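Local coordinates for putative methyltransferase (Emericella variicolor, PDB 7DMB), which probably transfers a methyl group from S-adenosylmethionine, working in trans with a polyketide synthase in calbistrin biosynthesis, and binds the spent cofactor S-adenosyl-L-homocysteine, at residues A[32-36]-A[304-308]; A[358-364]-A[377-383]. All blocks are in the same frame, centred on the assembly; numbering follows the deposited sequence.

Contact 1 (A[32-36]-A[304-308]); sequences VDLQW and PKGFL
Trp-36 and Lys-305 bring their segments closest, yet their CA atoms stay 7.2 Å apart, so no backbone pairing joins 32-36 to 304-308 and side chains span the gap. The fold is the Rossmann-like sheet of class I methyltransferases: 304-308 turns a corner into strand 306-313, whereas 32-36 is an irregular N-terminal loop lying against the start of that strand. Gly-306 and Phe-307 are already committed to backbone bonds with the neighbouring strands, but the carbonyl of Lys-305, at the corner, meets the loop. Trp-36 suits this task because its rigid indole carries a donor far from the main chain. With CG anti to the carbonyl carbon (chi1 -73°), the indole reaches the corner at Lys-305, and NE1 donates to Lys-305 O over 2.9 Å. The bond is nearly straight, 169° at the hydrogen, and the oxygen lies in the indole plane, although NE1 itself sits above the plane of the carbonyl. The two side chains run past one another in opposite directions, CD1 of Trp-36 lying 4.0 Å from CB of Lys-305, while the bent lysine chain carries its CE to 3.4 Å from Gln-35 O. Farther round the indole, CZ2 of Trp-36 touches CD2 of Phe-307 at 3.7 Å; the two ring planes stand obliquely, 67° apart. Phe-307 is a broad apolar wedge directed at the loop, and its edge and one face meet different parts of it. The edge receives the backbone oxygen of Leu-34, 3.6 Å from CE2. Over one face comes a branch of the Leu-34 side chain, which is also packed on Leu-192 and Met-193 of helix 187-196: methyl CD2 of Leu-34 makes a CH-pi contact, 4.2 Å from the centroid of the Phe-307 ring.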
ATOM      1  N   VAL A  32     -17.674 -12.758  -5.448  1.00 19.46           N
ATOM      2  CA  VAL A  32     -17.835 -12.467  -4.024  1.00 15.35           C
ATOM      3  C   VAL A  32     -19.175 -13.029  -3.574  1.00 17.85           C
ATOM      4  O   VAL A  32     -20.212 -12.703  -4.163  1.00 18.95           O
ATOM      5  CB  VAL A  32     -17.772 -10.957  -3.746  1.00 17.05           C
ATOM      6  CG1 VAL A  32     -18.231 -10.654  -2.318  1.00 16.43           C
ATOM      7  CG2 VAL A  32     -16.383 -10.399  -4.013  1.00 17.12           C
ATOM      8  N   ASP A  33     -19.158 -13.861  -2.527  1.00 15.61           N
ATOM      9  CA  ASP A  33     -20.383 -14.410  -1.927  1.00 21.64           C
ATOM     10  C   ASP A  33     -20.310 -14.239  -0.408  1.00 16.65           C
ATOM     11  O   ASP A  33     -19.759 -15.088   0.302  1.00 20.45           O
ATOM     12  CB  ASP A  33     -20.586 -15.872  -2.317  1.00 19.93           C
ATOM     13  CG  ASP A  33     -22.009 -16.346  -2.056  1.00 22.56           C
ATOM     14  OD1 ASP A  33     -22.797 -15.560  -1.499  1.00 23.89           O
ATOM     15  OD2 ASP A  33     -22.342 -17.493  -2.406  1.00 28.09           O
ATOM     16  N   LEU A  34     -20.874 -13.134   0.086  1.00 17.42           N
ATOM     17  CA  LEU A  34     -20.699 -12.771   1.490  1.00 17.04           C
ATOM     18  C   LEU A  34     -21.345 -13.775   2.440  1.00 18.36           C
ATOM     19  O   LEU A  34     -20.820 -14.006   3.536  1.00 17.32           O
ATOM     20  CB  LEU A  34     -21.254 -11.371   1.735  1.00 19.07           C
ATOM     21  CG  LEU A  34     -20.560 -10.268   0.934  1.00 16.75           C
ATOM     22  CD1 LEU A  34     -21.282  -8.959   1.126  1.00 17.75           C
ATOM     23  CD2 LEU A  34     -19.096 -10.139   1.367  1.00 16.39           C
ATOM     24  N   GLN A  35     -22.472 -14.375   2.049  1.00 22.04           N
ATOM     25  CA  GLN A  35     -23.143 -15.408   2.851  1.00 23.79           C
ATOM     26  C   GLN A  35     -23.477 -14.922   4.269  1.00 20.39           C
ATOM     27  O   GLN A  35     -23.322 -15.652   5.248  1.00 18.76           O
ATOM     28  CB  GLN A  35     -22.305 -16.692   2.889  1.00 23.98           C
ATOM     29  CG  GLN A  35     -22.229 -17.429   1.544  1.00 24.08           C
ATOM     30  CD  GLN A  35     -21.187 -18.531   1.535  1.00 29.22           C
ATOM     31  OE1 GLN A  35     -20.802 -19.046   2.584  1.00 33.62           O
ATOM     32  NE2 GLN A  35     -20.719 -18.899   0.342  1.00 35.63           N
ATOM     33  N   TRP A  36     -23.929 -13.673   4.383  1.00 22.79           N
ATOM     34  CA  TRP A  36     -24.347 -13.108   5.666  1.00 22.92           C
ATOM     35  C   TRP A  36     -25.857 -13.142   5.873  1.00 24.54           C
ATOM     36  O   TRP A  36     -26.326 -12.956   7.001  1.00 20.39           O
ATOM     37  CB  TRP A  36     -23.870 -11.654   5.784  1.00 16.04           C
ATOM     38  CG  TRP A  36     -22.380 -11.485   6.021  1.00 20.50           C
ATOM     39  CD1 TRP A  36     -21.485 -12.450   6.396  1.00 20.90           C
ATOM     40  CD2 TRP A  36     -21.628 -10.272   5.896  1.00 20.00           C
ATOM     41  NE1 TRP A  36     -20.228 -11.913   6.515  1.00 19.60           N
ATOM     42  CE2 TRP A  36     -20.286 -10.579   6.209  1.00 20.68           C
ATOM     43  CE3 TRP A  36     -21.960  -8.955   5.552  1.00 17.06           C
ATOM     44  CZ2 TRP A  36     -19.276  -9.617   6.186  1.00 18.31           C
ATOM     45  CZ3 TRP A  36     -20.963  -8.002   5.534  1.00 15.25           C
ATOM     46  CH2 TRP A  36     -19.633  -8.338   5.855  1.00 17.02           C
ATOM     47  N   PRO A 304     -17.186 -15.525  13.087  1.00 22.31           N
ATOM     48  CA  PRO A 304     -16.950 -16.762  12.301  1.00 19.88           C
ATOM     49  C   PRO A 304     -17.266 -16.622  10.820  1.00 18.05           C
ATOM     50  O   PRO A 304     -16.679 -17.349  10.012  1.00 22.40           O
ATOM     51  CB  PRO A 304     -17.852 -17.810  12.985  1.00 18.32           C
ATOM     52  CG  PRO A 304     -18.752 -17.046  13.924  1.00 20.96           C
ATOM     53  CD  PRO A 304     -18.096 -15.741  14.226  1.00 17.99           C
ATOM     54  N   LYS A 305     -18.135 -15.691  10.429  1.00 20.20           N
ATOM     55  CA  LYS A 305     -18.409 -15.411   9.022  1.00 21.23           C
ATOM     56  C   LYS A 305     -17.712 -14.145   8.522  1.00 18.47           C
ATOM     57  O   LYS A 305     -18.041 -13.658   7.440  1.00 16.96           O
ATOM     58  CB  LYS A 305     -19.920 -15.310   8.790  1.00 23.16           C
ATOM     59  CG  LYS A 305     -20.664 -16.647   8.998  1.00 26.38           C
ATOM     60  CD  LYS A 305     -22.095 -16.450   9.520  1.00 29.13           C
ATOM     61  CE  LYS A 305     -23.139 -16.794   8.458  1.00 37.23           C
ATOM     62  NZ  LYS A 305     -24.443 -16.078   8.675  1.00 37.26           N
ATOM     63  N   GLY A 306     -16.744 -13.610   9.276  1.00 19.70           N
ATOM     64  CA  GLY A 306     -16.128 -12.346   8.919  1.00 17.44           C
ATOM     65  C   GLY A 306     -15.125 -12.447   7.762  1.00 16.43           C
ATOM     66  O   GLY A 306     -14.770 -13.527   7.292  1.00 15.80           O
ATOM     67  N   PHE A 307     -14.670 -11.272   7.308  1.00 16.31           N
ATOM     68  CA  PHE A 307     -13.829 -11.133   6.126  1.00 12.97           C
ATOM     69  C   PHE A 307     -12.650 -10.221   6.417  1.00 15.75           C
ATOM     70  O   PHE A 307     -12.782  -9.211   7.123  1.00 13.67           O
ATOM     71  CB  PHE A 307     -14.601 -10.537   4.924  1.00 13.56           C
ATOM     72  CG  PHE A 307     -15.429 -11.538   4.159  1.00 17.99           C
ATOM     73  CD1 PHE A 307     -14.892 -12.240   3.087  1.00 15.52           C
ATOM     74  CD2 PHE A 307     -16.756 -11.766   4.505  1.00 19.07           C
ATOM     75  CE1 PHE A 307     -15.659 -13.143   2.380  1.00 18.02           C
ATOM     76  CE2 PHE A 307     -17.519 -12.679   3.806  1.00 15.14           C
ATOM     77  CZ  PHE A 307     -16.984 -13.358   2.745  1.00 16.01           C
ATOM     78  N   LEU A 308     -11.502 -10.580   5.850  1.00 14.13           N
ATOM     79  CA  LEU A 308     -10.375  -9.668   5.710  1.00 14.96           C
ATOM     80  C   LEU A 308     -10.392  -9.096   4.297  1.00 12.43           C
ATOM     81  O   LEU A 308     -10.416  -9.852   3.318  1.00 11.75           O
ATOM     82  CB  LEU A 308      -9.052 -10.388   5.976  1.00 13.16           C
ATOM     83  CG  LEU A 308      -7.808  -9.638   5.481  1.00 11.02           C
ATOM     84  CD1 LEU A 308      -7.626  -8.306   6.216  1.00 11.21           C
ATOM     85  CD2 LEU A 308      -6.597 -10.527   5.631  1.00 10.13           C
TER

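Contact 2 (A[358-364]-A[377-383]); sequences FEGLHAV and NMLARVA
A classic beta bulge sets two residues, His-362 and Ala-363, opposite Leu-379 in the antiparallel hairpin of strands 358-366 and 375-382, which ends the methyltransferase sheet. Leu-379 O accepts from both backbone nitrogens, at 2.6 Å from His-362 N and 3.2 Å from Ala-363 N, while Leu-379 N returns a bond to Ala-363 O. Met-378 lies on the same face as Val-364, its flexible unbranched chain bending past the branched ends of Leu-361 and Val-364. Its CB meets Leu-361 CD2 at 3.5 Å; CG, placed anti to the carbonyl carbon (chi1 -64°), touches the same methyl and lies 3.9 Å from Val-364 CG1. SD still lies 3.8 Å from Leu-361 CD2, but the bend at chi3 leads CE away from the partner strand; Trp-349 of helix 346-355 also packs on this side chain. Toward the other end of the hairpin the chain turns a corner at Gly-360, whose positive phi of 59° suits glycine. Beyond it pairing resumes, with Glu-359 N bonded to Arg-381 O at 2.9 Å. At the corner the strands are bridged by water 1, which donates to Gly-360 O and accepts from Arg-381 N, each at 2.7 Å.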
ATOM      1  N   PHE A 358      -7.925 -18.949   7.218  1.00 19.40           N
ATOM      2  CA  PHE A 358      -8.866 -18.439   6.232  1.00 18.44           C
ATOM      3  C   PHE A 358      -9.051 -19.488   5.133  1.00 17.55           C
ATOM      4  O   PHE A 358      -8.247 -20.406   4.997  1.00 16.37           O
ATOM      5  CB  PHE A 358      -8.370 -17.117   5.628  1.00 20.35           C
ATOM      6  CG  PHE A 358      -8.255 -15.985   6.621  1.00 13.16           C
ATOM      7  CD1 PHE A 358      -9.246 -15.021   6.707  1.00 12.68           C
ATOM      8  CD2 PHE A 358      -7.137 -15.868   7.433  1.00 12.81           C
ATOM      9  CE1 PHE A 358      -9.136 -13.961   7.607  1.00 13.88           C
ATOM     10  CE2 PHE A 358      -7.013 -14.815   8.335  1.00 14.29           C
ATOM     11  CZ  PHE A 358      -8.008 -13.861   8.423  1.00 12.73           C
ATOM     12  N   GLU A 359     -10.130 -19.346   4.353  1.00 17.78           N
ATOM     13  CA  GLU A 359     -10.389 -20.207   3.197  1.00 18.21           C
ATOM     14  C   GLU A 359      -9.519 -19.815   2.006  1.00 20.95           C
ATOM     15  O   GLU A 359     -10.007 -19.748   0.875  1.00 25.56           O
ATOM     16  CB  GLU A 359     -11.863 -20.148   2.780  1.00 16.08           C
ATOM     17  CG  GLU A 359     -12.874 -20.425   3.885  1.00 19.32           C
ATOM     18  CD  GLU A 359     -14.329 -20.313   3.404  1.00 28.44           C
ATOM     19  OE1 GLU A 359     -15.235 -20.823   4.112  1.00 27.19           O
ATOM     20  OE2 GLU A 359     -14.569 -19.712   2.322  1.00 25.36           O
ATOM     21  N   GLY A 360      -8.240 -19.536   2.241  1.00 22.87           N
ATOM     22  CA  GLY A 360      -7.496 -18.938   1.159  1.00 13.54           C
ATOM     23  C   GLY A 360      -8.139 -17.631   0.726  1.00 20.39           C
ATOM     24  O   GLY A 360      -8.934 -17.000   1.448  1.00 20.33           O
ATOM     25  N   LEU A 361      -7.787 -17.228  -0.490  1.00 17.73           N
ATOM     26  CA  LEU A 361      -8.425 -16.070  -1.091  1.00 18.08           C
ATOM     27  C   LEU A 361      -9.881 -16.379  -1.431  1.00 14.69           C
ATOM     28  O   LEU A 361     -10.251 -17.516  -1.721  1.00 17.84           O
ATOM     29  CB  LEU A 361      -7.667 -15.633  -2.355  1.00 17.48           C
ATOM     30  CG  LEU A 361      -6.332 -14.898  -2.200  1.00 15.83           C
ATOM     31  CD1 LEU A 361      -5.644 -14.761  -3.553  1.00 13.28           C
ATOM     32  CD2 LEU A 361      -6.535 -13.520  -1.561  1.00 14.62           C
ATOM     33  N   HIS A 362     -10.715 -15.343  -1.380  1.00 15.04           N
ATOM     34  CA  HIS A 362     -12.104 -15.426  -1.810  1.00 13.49           C
ATOM     35  C   HIS A 362     -12.284 -14.760  -3.168  1.00 15.43           C
ATOM     36  O   HIS A 362     -12.756 -15.386  -4.117  1.00 19.66           O
ATOM     37  CB  HIS A 362     -13.008 -14.783  -0.741  1.00 18.49           C
ATOM     38  CG  HIS A 362     -14.472 -14.926  -0.997  1.00 16.18           C
ATOM     39  ND1 HIS A 362     -15.188 -16.043  -0.619  1.00 23.64           N
ATOM     40  CD2 HIS A 362     -15.366 -14.073  -1.547  1.00 15.90           C
ATOM     41  CE1 HIS A 362     -16.460 -15.877  -0.942  1.00 20.65           C
ATOM     42  NE2 HIS A 362     -16.593 -14.693  -1.513  1.00 21.16           N
ATOM     43  N   ALA A 363     -11.890 -13.494  -3.279  1.00 17.10           N
ATOM     44  CA  ALA A 363     -11.944 -12.746  -4.526  1.00 14.49           C
ATOM     45  C   ALA A 363     -10.714 -11.851  -4.614  1.00 14.33           C
ATOM     46  O   ALA A 363     -10.144 -11.454  -3.592  1.00 14.10           O
ATOM     47  CB  ALA A 363     -13.220 -11.900  -4.623  1.00 15.92           C
ATOM     48  N   VAL A 364     -10.271 -11.570  -5.840  1.00 15.04           N
ATOM     49  CA  VAL A 364      -9.144 -10.663  -6.068  1.00 16.46           C
ATOM     50  C   VAL A 364      -9.447  -9.801  -7.282  1.00 14.79           C
ATOM     51  O   VAL A 364      -9.871 -10.307  -8.326  1.00 16.19           O
ATOM     52  CB  VAL A 364      -7.796 -11.381  -6.272  1.00 15.10           C
ATOM     53  CG1 VAL A 364      -6.676 -10.359  -6.237  1.00 13.05           C
ATOM     54  CG2 VAL A 364      -7.556 -12.394  -5.215  1.00 14.46           C
ATOM     55  N   ASN A 377      -6.285  -6.156  -4.643  1.00 14.55           N
ATOM     56  CA  ASN A 377      -7.390  -5.990  -3.687  1.00 12.76           C
ATOM     57  C   ASN A 377      -7.953  -7.374  -3.392  1.00 12.66           C
ATOM     58  O   ASN A 377      -8.670  -7.943  -4.221  1.00 12.01           O
ATOM     59  CB  ASN A 377      -8.485  -5.071  -4.237  1.00 11.56           C
ATOM     60  CG  ASN A 377      -7.988  -3.646  -4.511  1.00 18.65           C
ATOM     61  OD1 ASN A 377      -7.827  -2.833  -3.589  1.00 16.06           O
ATOM     62  ND2 ASN A 377      -7.727  -3.347  -5.787  1.00 18.61           N
ATOM     63  N   MET A 378      -7.635  -7.910  -2.211  1.00 12.92           N
ATOM     64  CA  MET A 378      -7.921  -9.301  -1.866  1.00 12.58           C
ATOM     65  C   MET A 378      -8.980  -9.384  -0.771  1.00 13.25           C
ATOM     66  O   MET A 378      -8.883  -8.695   0.254  1.00 12.50           O
ATOM     67  CB  MET A 378      -6.651 -10.015  -1.404  1.00  8.52           C
ATOM     68  CG  MET A 378      -5.586 -10.137  -2.473  1.00 12.76           C
ATOM     69  SD  MET A 378      -3.988 -10.648  -1.819  1.00 12.46           S
ATOM     70  CE  MET A 378      -3.339  -9.088  -1.234  1.00  8.67           C
ATOM     71  N   LEU A 379      -9.970 -10.244  -0.974  1.00 11.23           N
ATOM     72  CA  LEU A 379     -10.968 -10.546   0.047  1.00 14.05           C
ATOM     73  C   LEU A 379     -10.801 -12.001   0.471  1.00 14.62           C
ATOM     74  O   LEU A 379     -10.680 -12.893  -0.374  1.00 18.05           O
ATOM     75  CB  LEU A 379     -12.385 -10.275  -0.471  1.00 14.96           C
ATOM     76  CG  LEU A 379     -13.527 -10.293   0.551  1.00 19.48           C
ATOM     77  CD1 LEU A 379     -13.318  -9.269   1.675  1.00 11.62           C
ATOM     78  CD2 LEU A 379     -14.868 -10.042  -0.141  1.00 18.95           C
ATOM     79  N   ALA A 380     -10.730 -12.236   1.770  1.00 14.44           N
ATOM     80  CA  ALA A 380     -10.551 -13.578   2.299  1.00 14.61           C
ATOM     81  C   ALA A 380     -11.547 -13.778   3.426  1.00 15.32           C
ATOM     82  O   ALA A 380     -11.814 -12.846   4.191  1.00 13.58           O
ATOM     83  CB  ALA A 380      -9.131 -13.794   2.809  1.00 10.80           C
ATOM     84  N   ARG A 381     -12.093 -14.990   3.508  1.00 14.38           N
ATOM     85  CA  ARG A 381     -13.110 -15.364   4.481  1.00 18.11           C
ATOM     86  C   ARG A 381     -12.512 -16.267   5.551  1.00 20.50           C
ATOM     87  O   ARG A 381     -11.644 -17.101   5.274  1.00 22.23           O
ATOM     88  CB  ARG A 381     -14.280 -16.095   3.804  1.00 20.39           C
ATOM     89  CG  ARG A 381     -15.515 -16.238   4.660  1.00 20.34           C
ATOM     90  CD  ARG A 381     -16.685 -16.854   3.893  1.00 22.79           C
ATOM     91  NE  ARG A 381     -17.902 -16.094   4.185  1.00 35.18           N
ATOM     92  CZ  ARG A 381     -18.989 -16.580   4.775  1.00 28.98           C
ATOM     93  NH1 ARG A 381     -19.063 -17.859   5.148  1.00 31.58           N
ATOM     94  NH2 ARG A 381     -20.001 -15.768   4.991  1.00 28.59           N
ATOM     95  N   VAL A 382     -12.996 -16.102   6.785  1.00 19.36           N
ATOM     96  CA  VAL A 382     -12.588 -17.003   7.854  1.00 20.07           C
ATOM     97  C   VAL A 382     -13.010 -18.425   7.500  1.00 20.10           C
ATOM     98  O   VAL A 382     -14.101 -18.654   6.962  1.00 19.79           O
ATOM     99  CB  VAL A 382     -13.202 -16.555   9.192  1.00 20.00           C
ATOM    100  CG1 VAL A 382     -12.899 -17.579  10.284  1.00 20.52           C
ATOM    101  CG2 VAL A 382     -12.696 -15.156   9.573  1.00 13.39           C
ATOM    102  N   ALA A 383     -12.135 -19.386   7.779  1.00 19.83           N
ATOM    103  CA  ALA A 383     -12.534 -20.787   7.666  1.00 25.40           C
ATOM    104  C   ALA A 383     -13.165 -21.231   8.986  1.00 28.11           C
ATOM    105  O   ALA A 383     -14.161 -21.954   8.994  1.00 32.14           O
ATOM    106  CB  ALA A 383     -11.341 -21.681   7.295  1.00 22.09           C
TER
HETATM  107  O   HOH W   1     -11.630 -16.885   1.692  1.00 14.29           O

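How the contacts relate
Near the N terminus the chain leaves strand 31-32 and lays down the loop 32-36, whose partner 304-308 comes only 268 residues later; contact 1 thus closes a loop holding most of the helices and four parallel strands of the large sheet. Contact 2 opens afterwards and closes a beta hairpin whose two segments are 13 residues apart at their nearest ends. The two neither nest nor cross, yet they meet in space, since strand 306-313 borders strand 375-382: Leu-308 N probably donates to Ala-380 O. His-362 ties the hairpin to both halves of contact 1, its NE2 probably accepting from Asp-33 N while its ring stands edge-to-face with Phe-307.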